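Putative NAD(P)H-flavin oxidoreductase (Streptococcus pyogenes serotype M1, PDB 2HAY) binds flavin mononucleotide and probably works as an NAD(P)H-dependent oxidoreductase of the nitroreductase family. Local coordinates at residues Ala36-Ala41 against Met157-Leu162; Ala90-Arg95 against Ala139-Thr144; Ala94-Pro99 against Ser125-Asp130; Leu162-Cys167 against Leu200-Arg205. All coordinates share one frame; numbering follows the deposited sequence.

Interaction 1 of 4, residues Ala36-Ala41 against Met157-Leu162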
# COMPACT_ATOMS: atom_id res chain seq x y z
N ALA B 36 -13.53 9.77 -11.35
CA ALA B 36 -12.56 10.85 -11.28
C ALA B 36 -12.02 11.07 -9.84
O ALA B 36 -10.81 11.19 -9.63
CB ALA B 36 -13.14 12.13 -11.85
N LEU B 37 -12.91 11.10 -8.85
CA LEU B 37 -12.50 11.23 -7.45
C LEU B 37 -11.63 10.07 -7.01
O LEU B 37 -10.63 10.29 -6.35
CB LEU B 37 -13.71 11.37 -6.53
CG LEU B 37 -13.44 11.68 -5.05
CD1 LEU B 37 -12.61 12.96 -4.88
CD2 LEU B 37 -14.79 11.82 -4.35
N ILE B 38 -12.00 8.85 -7.40
CA ILE B 38 -11.21 7.67 -7.06
C ILE B 38 -9.79 7.74 -7.64
O ILE B 38 -8.80 7.42 -6.96
CB ILE B 38 -11.92 6.35 -7.50
CG1 ILE B 38 -13.18 6.08 -6.64
CG2 ILE B 38 -10.94 5.14 -7.41
CD1 ILE B 38 -14.14 4.98 -7.23
N LEU B 39 -9.69 8.19 -8.89
CA LEU B 39 -8.41 8.34 -9.55
C LEU B 39 -7.59 9.49 -8.95
O LEU B 39 -6.36 9.40 -8.87
CB LEU B 39 -8.61 8.52 -11.05
CG LEU B 39 -8.97 7.26 -11.83
CD1 LEU B 39 -9.38 7.69 -13.23
CD2 LEU B 39 -7.77 6.32 -11.88
N ASP B 40 -8.26 10.56 -8.54
CA ASP B 40 -7.64 11.67 -7.81
C ASP B 40 -7.02 11.18 -6.50
O ASP B 40 -5.97 11.66 -6.11
CB ASP B 40 -8.65 12.74 -7.51
CG ASP B 40 -8.73 13.80 -8.62
OD1 ASP B 40 -9.52 14.74 -8.45
OD2 ASP B 40 -8.00 13.71 -9.64
N ALA B 41 -7.65 10.18 -5.86
CA ALA B 41 -7.13 9.57 -4.63
C ALA B 41 -5.79 8.87 -4.86
O ALA B 41 -4.87 8.97 -4.04
CB ALA B 41 -8.17 8.59 -4.01
N MSE B 157 -10.69 3.01 -0.22
CA MSE B 157 -11.37 3.77 0.83
C MSE B 157 -12.31 4.83 0.25
O MSE B 157 -13.46 4.98 0.70
CB MSE B 157 -10.37 4.42 1.81
CG MSE B 157 -11.04 5.21 2.94
SE MSE B 157 -12.24 4.10 4.03
CE MSE B 157 -10.83 3.21 5.03
N THR B 158 -11.80 5.57 -0.73
CA THR B 158 -12.61 6.52 -1.49
C THR B 158 -13.83 5.83 -2.12
O THR B 158 -14.93 6.27 -1.90
CB THR B 158 -11.75 7.22 -2.56
OG1 THR B 158 -10.64 7.85 -1.90
CG2 THR B 158 -12.56 8.30 -3.32
N ALA B 159 -13.63 4.71 -2.84
CA ALA B 159 -14.75 3.90 -3.33
C ALA B 159 -15.72 3.51 -2.21
O ALA B 159 -16.92 3.65 -2.37
CB ALA B 159 -14.24 2.64 -4.07
N ALA B 160 -15.21 3.05 -1.07
CA ALA B 160 -16.06 2.58 0.01
C ALA B 160 -16.95 3.70 0.56
O ALA B 160 -18.14 3.49 0.76
CB ALA B 160 -15.22 1.98 1.12
N LEU B 161 -16.37 4.89 0.76
CA LEU B 161 -17.08 6.09 1.20
C LEU B 161 -18.16 6.53 0.21
O LEU B 161 -19.16 7.16 0.58
CB LEU B 161 -16.09 7.23 1.45
CG LEU B 161 -15.23 7.08 2.69
CD1 LEU B 161 -13.94 7.93 2.57
CD2 LEU B 161 -15.97 7.43 4.01
N LEU B 162 -17.96 6.16 -1.05
CA LEU B 162 -18.88 6.44 -2.11
C LEU B 162 -19.94 5.33 -2.29
O LEU B 162 -20.89 5.49 -3.04
CB LEU B 162 -18.08 6.65 -3.40
CG LEU B 162 -17.33 7.98 -3.52
CD1 LEU B 162 -16.56 7.99 -4.84
CD2 LEU B 162 -18.29 9.21 -3.42

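Interaction 2 of 4, residues Ala90-Arg95 against Ala139-Thr144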
# COMPACT_ATOMS: atom_id res chain seq x y z
N ALA B 90 3.79 0.12 -12.08
CA ALA B 90 4.96 0.71 -11.41
C ALA B 90 6.20 0.85 -12.34
O ALA B 90 6.41 0.02 -13.23
CB ALA B 90 5.31 -0.07 -10.17
N GLU B 91 7.01 1.89 -12.10
CA GLU B 91 8.24 2.15 -12.88
C GLU B 91 9.36 1.15 -12.56
O GLU B 91 9.55 0.80 -11.39
CB GLU B 91 8.78 3.54 -12.57
CG GLU B 91 8.45 4.57 -13.58
CD GLU B 91 8.77 6.02 -13.13
OE1 GLU B 91 9.73 6.23 -12.36
OE2 GLU B 91 8.04 6.95 -13.56
N LYS B 92 10.09 0.72 -13.58
CA LYS B 92 11.29 -0.10 -13.39
C LYS B 92 12.51 0.79 -13.33
O LYS B 92 12.47 1.94 -13.77
CB LYS B 92 11.47 -1.08 -14.57
CG LYS B 92 10.35 -2.12 -14.68
CD LYS B 92 10.59 -3.03 -15.87
CE LYS B 92 9.70 -4.29 -15.80
NZ LYS B 92 9.81 -5.07 -17.09
N HIS B 93 13.58 0.26 -12.78
CA HIS B 93 14.87 0.95 -12.85
C HIS B 93 14.93 2.34 -12.20
O HIS B 93 15.65 3.23 -12.65
CB HIS B 93 15.34 0.99 -14.30
CG HIS B 93 15.51 -0.37 -14.89
ND1 HIS B 93 16.45 -1.27 -14.42
CD2 HIS B 93 14.85 -0.99 -15.90
CE1 HIS B 93 16.37 -2.38 -15.13
NE2 HIS B 93 15.41 -2.24 -16.02
N ALA B 94 14.18 2.50 -11.12
CA ALA B 94 14.19 3.79 -10.41
C ALA B 94 15.38 3.85 -9.45
O ALA B 94 15.20 4.02 -8.25
CB ALA B 94 12.82 4.03 -9.70
N ARG B 95 16.60 3.73 -10.01
CA ARG B 95 17.83 3.77 -9.24
C ARG B 95 18.13 5.23 -8.88
O ARG B 95 17.68 6.14 -9.56
CB ARG B 95 18.98 3.19 -10.10
CG ARG B 95 20.17 2.65 -9.30
CD ARG B 95 21.12 1.85 -10.21
NE ARG B 95 22.32 1.43 -9.52
CZ ARG B 95 23.45 2.15 -9.45
NH1 ARG B 95 23.54 3.34 -10.05
NH2 ARG B 95 24.49 1.67 -8.77
N ALA B 139 14.23 -5.89 -6.86
CA ALA B 139 13.97 -5.18 -5.60
C ALA B 139 13.51 -3.74 -5.85
O ALA B 139 12.64 -3.23 -5.19
CB ALA B 139 15.21 -5.22 -4.65
N LEU B 140 14.12 -3.10 -6.83
CA LEU B 140 13.80 -1.71 -7.16
C LEU B 140 12.39 -1.60 -7.70
O LEU B 140 11.67 -0.65 -7.40
CB LEU B 140 14.77 -1.25 -8.23
CG LEU B 140 15.86 -0.19 -8.00
CD1 LEU B 140 16.09 0.20 -6.58
CD2 LEU B 140 17.11 -0.51 -8.75
N PHE B 141 12.01 -2.57 -8.52
CA PHE B 141 10.67 -2.64 -9.06
C PHE B 141 9.68 -2.88 -7.94
O PHE B 141 8.61 -2.24 -7.89
CB PHE B 141 10.52 -3.72 -10.15
CG PHE B 141 9.10 -3.88 -10.60
CD1 PHE B 141 8.51 -2.91 -11.43
CD2 PHE B 141 8.31 -4.92 -10.10
CE1 PHE B 141 7.20 -2.98 -11.79
CE2 PHE B 141 6.96 -5.01 -10.47
CZ PHE B 141 6.41 -4.04 -11.33
N ASP B 142 10.01 -3.83 -7.05
CA ASP B 142 9.12 -4.17 -5.95
C ASP B 142 8.97 -2.96 -5.02
O ASP B 142 7.89 -2.72 -4.48
CB ASP B 142 9.60 -5.43 -5.22
CG ASP B 142 9.15 -6.72 -5.90
OD1 ASP B 142 8.12 -6.71 -6.61
OD2 ASP B 142 9.78 -7.78 -5.71
N TRP B 143 10.02 -2.14 -4.93
CA TRP B 143 9.91 -0.90 -4.19
C TRP B 143 8.94 0.12 -4.78
O TRP B 143 8.11 0.69 -4.05
CB TRP B 143 11.29 -0.29 -4.02
CG TRP B 143 11.30 1.06 -3.39
CD1 TRP B 143 10.93 1.38 -2.11
CD2 TRP B 143 11.73 2.28 -4.01
NE1 TRP B 143 11.12 2.73 -1.89
CE2 TRP B 143 11.61 3.31 -3.03
CE3 TRP B 143 12.22 2.61 -5.29
CZ2 TRP B 143 11.94 4.66 -3.30
CZ3 TRP B 143 12.56 3.94 -5.55
CH2 TRP B 143 12.41 4.95 -4.55
N THR B 144 9.00 0.38 -6.09
CA THR B 144 7.97 1.23 -6.69
C THR B 144 6.58 0.60 -6.65
O THR B 144 5.56 1.31 -6.45
CB THR B 144 8.32 1.69 -8.13
OG1 THR B 144 8.51 0.53 -8.95
CG2 THR B 144 9.61 2.49 -8.11
O HOH W 1 11.99 0.61 -10.12

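Interaction 3 of 4, residues Ala94-Pro99 against Ser125-Asp130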
# COMPACT_ATOMS: atom_id res chain seq x y z
N ALA B 94 14.18 2.50 -11.12
CA ALA B 94 14.19 3.79 -10.41
C ALA B 94 15.38 3.85 -9.45
O ALA B 94 15.20 4.02 -8.25
CB ALA B 94 12.82 4.03 -9.70
N ARG B 95 16.60 3.73 -10.01
CA ARG B 95 17.83 3.77 -9.24
C ARG B 95 18.13 5.23 -8.88
O ARG B 95 17.68 6.14 -9.56
CB ARG B 95 18.98 3.19 -10.10
CG ARG B 95 20.17 2.65 -9.30
CD ARG B 95 21.12 1.85 -10.21
NE ARG B 95 22.32 1.43 -9.52
CZ ARG B 95 23.45 2.15 -9.45
NH1 ARG B 95 23.54 3.34 -10.05
NH2 ARG B 95 24.49 1.67 -8.77
N TYR B 96 18.90 5.45 -7.81
CA TYR B 96 19.20 6.80 -7.34
C TYR B 96 19.71 7.75 -8.44
O TYR B 96 19.45 8.95 -8.38
CB TYR B 96 20.18 6.79 -6.16
CG TYR B 96 21.53 6.20 -6.48
CD1 TYR B 96 21.76 4.83 -6.37
CD2 TYR B 96 22.58 7.01 -6.91
CE1 TYR B 96 22.99 4.29 -6.70
CE2 TYR B 96 23.83 6.47 -7.26
CZ TYR B 96 24.02 5.12 -7.13
OH TYR B 96 25.24 4.57 -7.45
N ASP B 97 20.41 7.21 -9.46
CA ASP B 97 20.98 8.06 -10.50
C ASP B 97 20.17 8.10 -11.80
O ASP B 97 20.64 8.61 -12.81
CB ASP B 97 22.44 7.69 -10.78
CG ASP B 97 22.59 6.26 -11.26
OD1 ASP B 97 23.59 5.97 -11.95
OD2 ASP B 97 21.70 5.45 -10.96
N SER B 98 18.95 7.54 -11.77
CA SER B 98 18.05 7.49 -12.93
C SER B 98 17.43 8.85 -13.24
O SER B 98 17.38 9.73 -12.36
CB SER B 98 16.93 6.50 -12.66
OG SER B 98 16.06 7.02 -11.67
N PRO B 99 16.98 9.04 -14.49
CA PRO B 99 16.26 10.27 -14.88
C PRO B 99 14.98 10.46 -14.06
O PRO B 99 14.69 11.58 -13.65
CB PRO B 99 15.95 10.04 -16.37
CG PRO B 99 16.98 9.05 -16.83
CD PRO B 99 17.16 8.13 -15.63
N SER B 125 22.72 6.42 -0.61
CA SER B 125 22.92 5.59 0.59
C SER B 125 21.63 4.91 0.99
O SER B 125 21.67 3.79 1.48
CB SER B 125 23.52 6.37 1.77
OG SER B 125 22.68 7.44 2.14
N PHE B 126 20.51 5.58 0.75
CA PHE B 126 19.19 5.00 1.00
C PHE B 126 19.00 3.70 0.19
O PHE B 126 18.56 2.69 0.75
CB PHE B 126 18.08 6.00 0.67
CG PHE B 126 16.69 5.42 0.73
CD1 PHE B 126 15.90 5.33 -0.43
CD2 PHE B 126 16.14 4.98 1.95
CE1 PHE B 126 14.59 4.80 -0.37
CE2 PHE B 126 14.85 4.45 2.02
CZ PHE B 126 14.06 4.36 0.88
N GLN B 127 19.33 3.71 -1.09
CA GLN B 127 19.18 2.50 -1.92
C GLN B 127 20.27 1.46 -1.72
O GLN B 127 20.02 0.27 -1.86
CB GLN B 127 19.07 2.87 -3.40
CG GLN B 127 17.79 3.65 -3.76
CD GLN B 127 17.53 3.69 -5.26
OE1 GLN B 127 18.43 3.43 -6.05
NE2 GLN B 127 16.30 4.00 -5.64
N LYS B 128 21.49 1.89 -1.41
CA LYS B 128 22.61 0.97 -1.25
C LYS B 128 22.67 0.37 0.15
O LYS B 128 22.94 -0.82 0.30
CB LYS B 128 23.94 1.66 -1.56
CG LYS B 128 24.15 2.02 -3.01
CD LYS B 128 25.59 2.46 -3.29
CE LYS B 128 25.81 2.45 -4.81
NZ LYS B 128 26.93 3.33 -5.21
N GLU B 129 22.36 1.17 1.16
CA GLU B 129 22.59 0.78 2.56
C GLU B 129 21.31 0.57 3.38
O GLU B 129 21.17 -0.47 4.03
CB GLU B 129 23.56 1.76 3.22
CG GLU B 129 24.96 1.72 2.56
CD GLU B 129 25.57 3.10 2.35
OE1 GLU B 129 25.67 3.85 3.36
OE2 GLU B 129 25.94 3.42 1.19
N ASP B 130 20.37 1.52 3.34
CA ASP B 130 19.10 1.43 4.09
C ASP B 130 18.19 0.31 3.59
O ASP B 130 17.70 -0.47 4.38
CB ASP B 130 18.34 2.76 4.09
CG ASP B 130 19.15 3.86 4.71
OD1 ASP B 130 20.07 3.55 5.46
OD2 ASP B 130 18.88 5.05 4.45
O HOH W 2 27.46 2.28 -8.03

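Interaction 4 of 4, residues Leu162-Cys167 against Leu200-Arg205. With SO4 (sulfate ion), chain H.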
# COMPACT_ATOMS: atom_id res chain seq x y z
N LEU B 162 -17.96 6.16 -1.05
CA LEU B 162 -18.88 6.44 -2.11
C LEU B 162 -19.94 5.33 -2.29
O LEU B 162 -20.89 5.49 -3.04
CB LEU B 162 -18.08 6.65 -3.40
CG LEU B 162 -17.33 7.98 -3.52
CD1 LEU B 162 -16.56 7.99 -4.84
CD2 LEU B 162 -18.29 9.21 -3.42
N GLY B 163 -19.78 4.21 -1.58
CA GLY B 163 -20.67 3.06 -1.76
C GLY B 163 -20.32 2.18 -2.93
O GLY B 163 -21.10 1.34 -3.34
N ILE B 164 -19.11 2.37 -3.47
CA ILE B 164 -18.64 1.63 -4.62
C ILE B 164 -17.84 0.43 -4.10
O ILE B 164 -16.95 0.59 -3.26
CB ILE B 164 -17.79 2.54 -5.55
CG1 ILE B 164 -18.69 3.62 -6.18
CG2 ILE B 164 -17.02 1.72 -6.61
CD1 ILE B 164 -17.91 4.72 -6.89
N ASP B 165 -18.23 -0.75 -4.57
CA ASP B 165 -17.51 -1.97 -4.28
C ASP B 165 -16.24 -2.15 -5.13
O ASP B 165 -16.11 -1.64 -6.25
CB ASP B 165 -18.43 -3.16 -4.44
CG ASP B 165 -19.41 -3.26 -3.31
OD1 ASP B 165 -18.96 -3.38 -2.15
OD2 ASP B 165 -20.62 -3.16 -3.57
N THR B 166 -15.33 -2.93 -4.58
CA THR B 166 -14.00 -2.95 -5.07
C THR B 166 -13.48 -4.37 -4.89
O THR B 166 -14.09 -5.17 -4.16
CB THR B 166 -13.26 -1.89 -4.23
OG1 THR B 166 -12.73 -0.86 -5.07
CG2 THR B 166 -12.27 -2.47 -3.32
N CYS B 167 -12.39 -4.70 -5.58
CA CYS B 167 -11.60 -5.92 -5.31
C CYS B 167 -10.14 -5.71 -5.74
O CYS B 167 -9.87 -5.42 -6.91
CB CYS B 167 -12.18 -7.13 -6.05
SG CYS B 167 -11.50 -8.75 -5.51
N LEU B 200 -13.83 -2.31 -9.87
CA LEU B 200 -14.75 -1.44 -9.16
C LEU B 200 -16.17 -1.60 -9.75
O LEU B 200 -16.33 -1.93 -10.93
CB LEU B 200 -14.29 0.02 -9.22
CG LEU B 200 -12.82 0.28 -8.90
CD1 LEU B 200 -12.01 0.40 -10.21
CD2 LEU B 200 -12.67 1.54 -8.10
N GLY B 201 -17.18 -1.40 -8.90
CA GLY B 201 -18.59 -1.55 -9.32
C GLY B 201 -19.51 -1.64 -8.13
O GLY B 201 -19.17 -1.20 -7.06
N TYR B 202 -20.68 -2.22 -8.32
CA TYR B 202 -21.63 -2.40 -7.25
C TYR B 202 -21.91 -3.88 -7.12
O TYR B 202 -22.18 -4.56 -8.12
CB TYR B 202 -22.91 -1.61 -7.52
CG TYR B 202 -22.60 -0.15 -7.69
CD1 TYR B 202 -22.47 0.42 -8.97
CD2 TYR B 202 -22.36 0.65 -6.57
CE1 TYR B 202 -22.14 1.79 -9.11
CE2 TYR B 202 -22.05 1.99 -6.69
CZ TYR B 202 -21.93 2.56 -7.95
OH TYR B 202 -21.60 3.91 -8.01
N ARG B 203 -21.83 -4.37 -5.88
CA ARG B 203 -22.00 -5.79 -5.65
C ARG B 203 -23.37 -6.23 -6.18
O ARG B 203 -24.37 -5.52 -6.04
CB ARG B 203 -21.87 -6.10 -4.16
CG ARG B 203 -23.05 -5.60 -3.31
CD ARG B 203 -22.79 -5.83 -1.84
NE ARG B 203 -21.62 -5.09 -1.41
CZ ARG B 203 -21.14 -5.08 -0.17
NH1 ARG B 203 -21.74 -5.79 0.77
NH2 ARG B 203 -20.06 -4.36 0.13
N LEU B 204 -23.39 -7.41 -6.79
CA LEU B 204 -24.63 -8.07 -7.15
C LEU B 204 -25.46 -8.32 -5.89
O LEU B 204 -26.65 -8.00 -5.86
CB LEU B 204 -24.32 -9.39 -7.87
CG LEU B 204 -25.42 -10.15 -8.60
CD1 LEU B 204 -26.10 -9.29 -9.66
CD2 LEU B 204 -24.84 -11.43 -9.21
N ARG B 205 -24.83 -8.87 -4.86
CA ARG B 205 -25.43 -9.04 -3.53
C ARG B 205 -24.37 -9.10 -2.42
O ARG B 205 -23.17 -9.26 -2.71
CB ARG B 205 -26.34 -10.28 -3.49
CG ARG B 205 -25.66 -11.62 -3.14
CD ARG B 205 -24.88 -12.22 -4.29
NE ARG B 205 -24.79 -13.68 -4.18
CZ ARG B 205 -23.88 -14.33 -3.44
NH1 ARG B 205 -22.96 -13.67 -2.73
NH2 ARG B 205 -23.88 -15.66 -3.43
S SO4 H . -19.66 -15.00 -1.13
O1 SO4 H . -18.57 -14.85 -2.09
O2 SO4 H . -20.32 -16.28 -1.36
O3 SO4 H . -19.15 -14.97 0.24
O4 SO4 H . -20.63 -13.92 -1.31
O HOH W 3 -21.36 5.60 -5.97

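Interaction 1 of 4, residues Ala36-Ala41 against Met157-Leu162
Thr158 presses its CG2 methyl between Leu37 and Ile38 of the facing helix; it sits at the middle of the contact, and following it outward shows how the two antiparallel helices fit. Its CB already lies 4.1 Å from CB of Ala41. From there the side chain forks. With OG1 beside the backbone N (chi1 -57°), the methyl branch CG2 is left anti to that N and is directed between Leu37 and Ile38: CG2 is 3.9 Å from Leu37 CG and 4.0 Å from both CA and CG1 of Ile38. The side chains of Leu37 and Thr158 meet at a slant, whereas those of Ile38 and Thr158 pass in opposite directions. The hydroxyl branch, OG1, sits 3.3 Å from Ala41 CB, yet its hydrogen bond goes back into its own helix, to the carbonyl O of Asn154, so this buried polar atom is satisfied without crossing the interface.

Further along, Ile38 sends CD1 to the methyl of Ala159, CD1 to CB 3.9 Å. The CD1 methyl of Leu162 closes the end of the contact against Leu37 CD2, at 4.2 Å, with Ile38 CG1 also close by. No hydrogen bond joins the segments. The axes of the two short helical segments approach to 9.3 Å, their directions 150° apart.

The pair lies in the interior, where helix 32-43 runs along the C-terminal part of helix 137-162. Helix 6-18 packs on Met157 and Leu161, Ile164 of the loop leading to strand 165-169 touches Ile38 and Ala159, and Met157 of the second subunit reaches Thr158.

Interaction 2 of 4, residues Ala90-Arg95 against Ala139-Thr144
Thr144 and Glu91 supply the polar link here, a worked case of a helix meeting the end of a strand through one hydroxyl and one water. With chi1 58°, Thr144 OG1 sits between the backbone N and the carbonyl carbon, which brings it within hydrogen-bonding distance of two carbonyl oxygens, 2.7 Å from Glu91 O and 3.0 Å from Phe141 O in its own helix. Water 1 makes a second bridge: it donates to Glu91 O and accepts from Ala94 N at 3.1 Å. It thus links these atoms, past the strand end, to Leu140 O of the helix, the last bond being weak. Ala94 itself is the centre of an inverse gamma turn.

The aromatic contacts flank these bonds. Phe141 turns the edge of its ring to the carbonyl O of Ala90 (CE1 to O 3.4 Å), and CE1 is also 3.8 Å from Ala90 CB. The extended chain of Lys92 passes obliquely, its CG near CD1 of the same ring, before its NZ bonds Leu189 O. Trp143 places CZ3 3.8 Å from Ala94 O.

Small groups complete the contact: Ala90 CB lies beside the Thr144 hydroxyl, and an apolar pair forms where Ala94 CB is 3.9 Å from Thr144 CG2.

Trp143 NE1 bonds Glu170 of the second subunit, an FMN-binding residue, and the side chain of Trp143 is about 6 Å from a bound FMN. Such packing of a long helix on the central antiparallel sheet, beside a flavin site at the subunit boundary, is characteristic of the alpha-beta fold of dimeric nitroreductases.

Interaction 3 of 4, residues Ala94-Pro99 against Ser125-Asp130
The backbone of Arg95-Ser98 forms a type I turn, its CA atoms coming nearest helix 116-130 at Tyr96 and Gln127, 6.9 Å apart, and the helix widens into a pi-type turn at 126-130. Gln127 uses both ends of its amide on the facing main chain. NE2 donates to Ala94 O over 2.8 Å, nearly straight at 165° and lying in both the carbonyl plane and the amide plane. OE1 accepts a weak bond from Tyr96 N and meets the edge of the Tyr96 ring, which stands 80° from the amide.

Lys128, extended beyond CG, crosses that ring obliquely to bring NZ 3.1 Å from Tyr96 OH. The stronger partner of NZ is Glu124, in a salt bridge. Arg95 lays one guanidinium face against Tyr96 CE1, pairs NH1 with Asp97 OD2 at 2.9 Å and forms a salt bridge from NH2 to Asp135; water 2 accepts from Arg95 NH2 and Lys128 NZ.

Ser98 is the N-cap of helix 99-106, its OG capping Ile101 N and also donating to Arg95 O. The two bonds probably set how the Gln127 amide is turned, and the carboxylates of Asp97, Asp135 and Glu124 probably offset the like charges of Arg95 and Lys128.

Interaction 4 of 4, residues Leu162-Cys167 against Leu200-Arg205
Asp165 and Arg203 form the innermost shell, an example of a carboxylate gripped side-on by arginine. NH2 of Arg203 donates to Asp165 OD1 over 2.7 Å, on the syn side, and NE donates to OD2 at 3.1 Å; both oxygens lie close to the guanidinium plane, though the carboxylate is turned 39° from it. OD2 takes a further bond from the backbone N of Arg203, 2.9 Å away, from the same face as NE. Three bonds from one residue therefore restrain the carboxylate. Arg203 bends at chi3 (61°), which turns the edge of its guanidinium, NE and NH2, to the carboxylate.

Beneath the salt bridge strand 165-169, an outermost strand of the sheet within this chain, pairs antiparallel with strand 192-201. Asp165 and Gly201 make a hydrogen-bonded pair, with Gly201 N to Asp165 O at 2.9 Å and a weak return bond. Thr166 and Leu200 follow as a non-hydrogen-bonded pair on the other face from Asp165; Thr166 OG1 is buried beside Leu200 CD2 without a polar partner.

The edge of the Tyr202 ring faces Gly163 O, CD2 to O 3.5 Å, and Ile164 CG1 is 3.4 Å from its OH. That hydroxyl donates to water 3, which donates to Leu162 O. Gly163, with positive phi, closes helix 137-162 in a Schellman motif.

In the outer shell, NH2 of Arg203 also donates to Phe18 O, and NH1 forms a salt bridge with Asp206. Arg205 NH1 bonds O4 of a sulfate ion, probably from the crystallisation liquor. Cys167, which follows Thr166 in strand 165-169, touches the flavin.

In the fold
Interactions 1 and 4 are buried and share Leu162, at the end of helix 137-162: Ile38 of the first packs on Ile164 and Leu200 of the second, and Ala159 O probably bonds Ile164 N. Interactions 2 and 3 lie across the chain's centre and are partly buried; they share Ala94 and Arg95, and Gln127 touches both Leu140 and Trp143. Helix 137-162 serves interactions 1 and 2, whose centres are 26 Å apart, while interactions 2 and 4 reach neighbouring strands of one sheet. Chemistry follows place: interaction 1 is mainly apolar, with no hydrogen bond across it, interaction 4 adds strand pairing and a salt bridge, interaction 2 mixes aromatic packing with water, and interaction 3 relies on amide and charged groups.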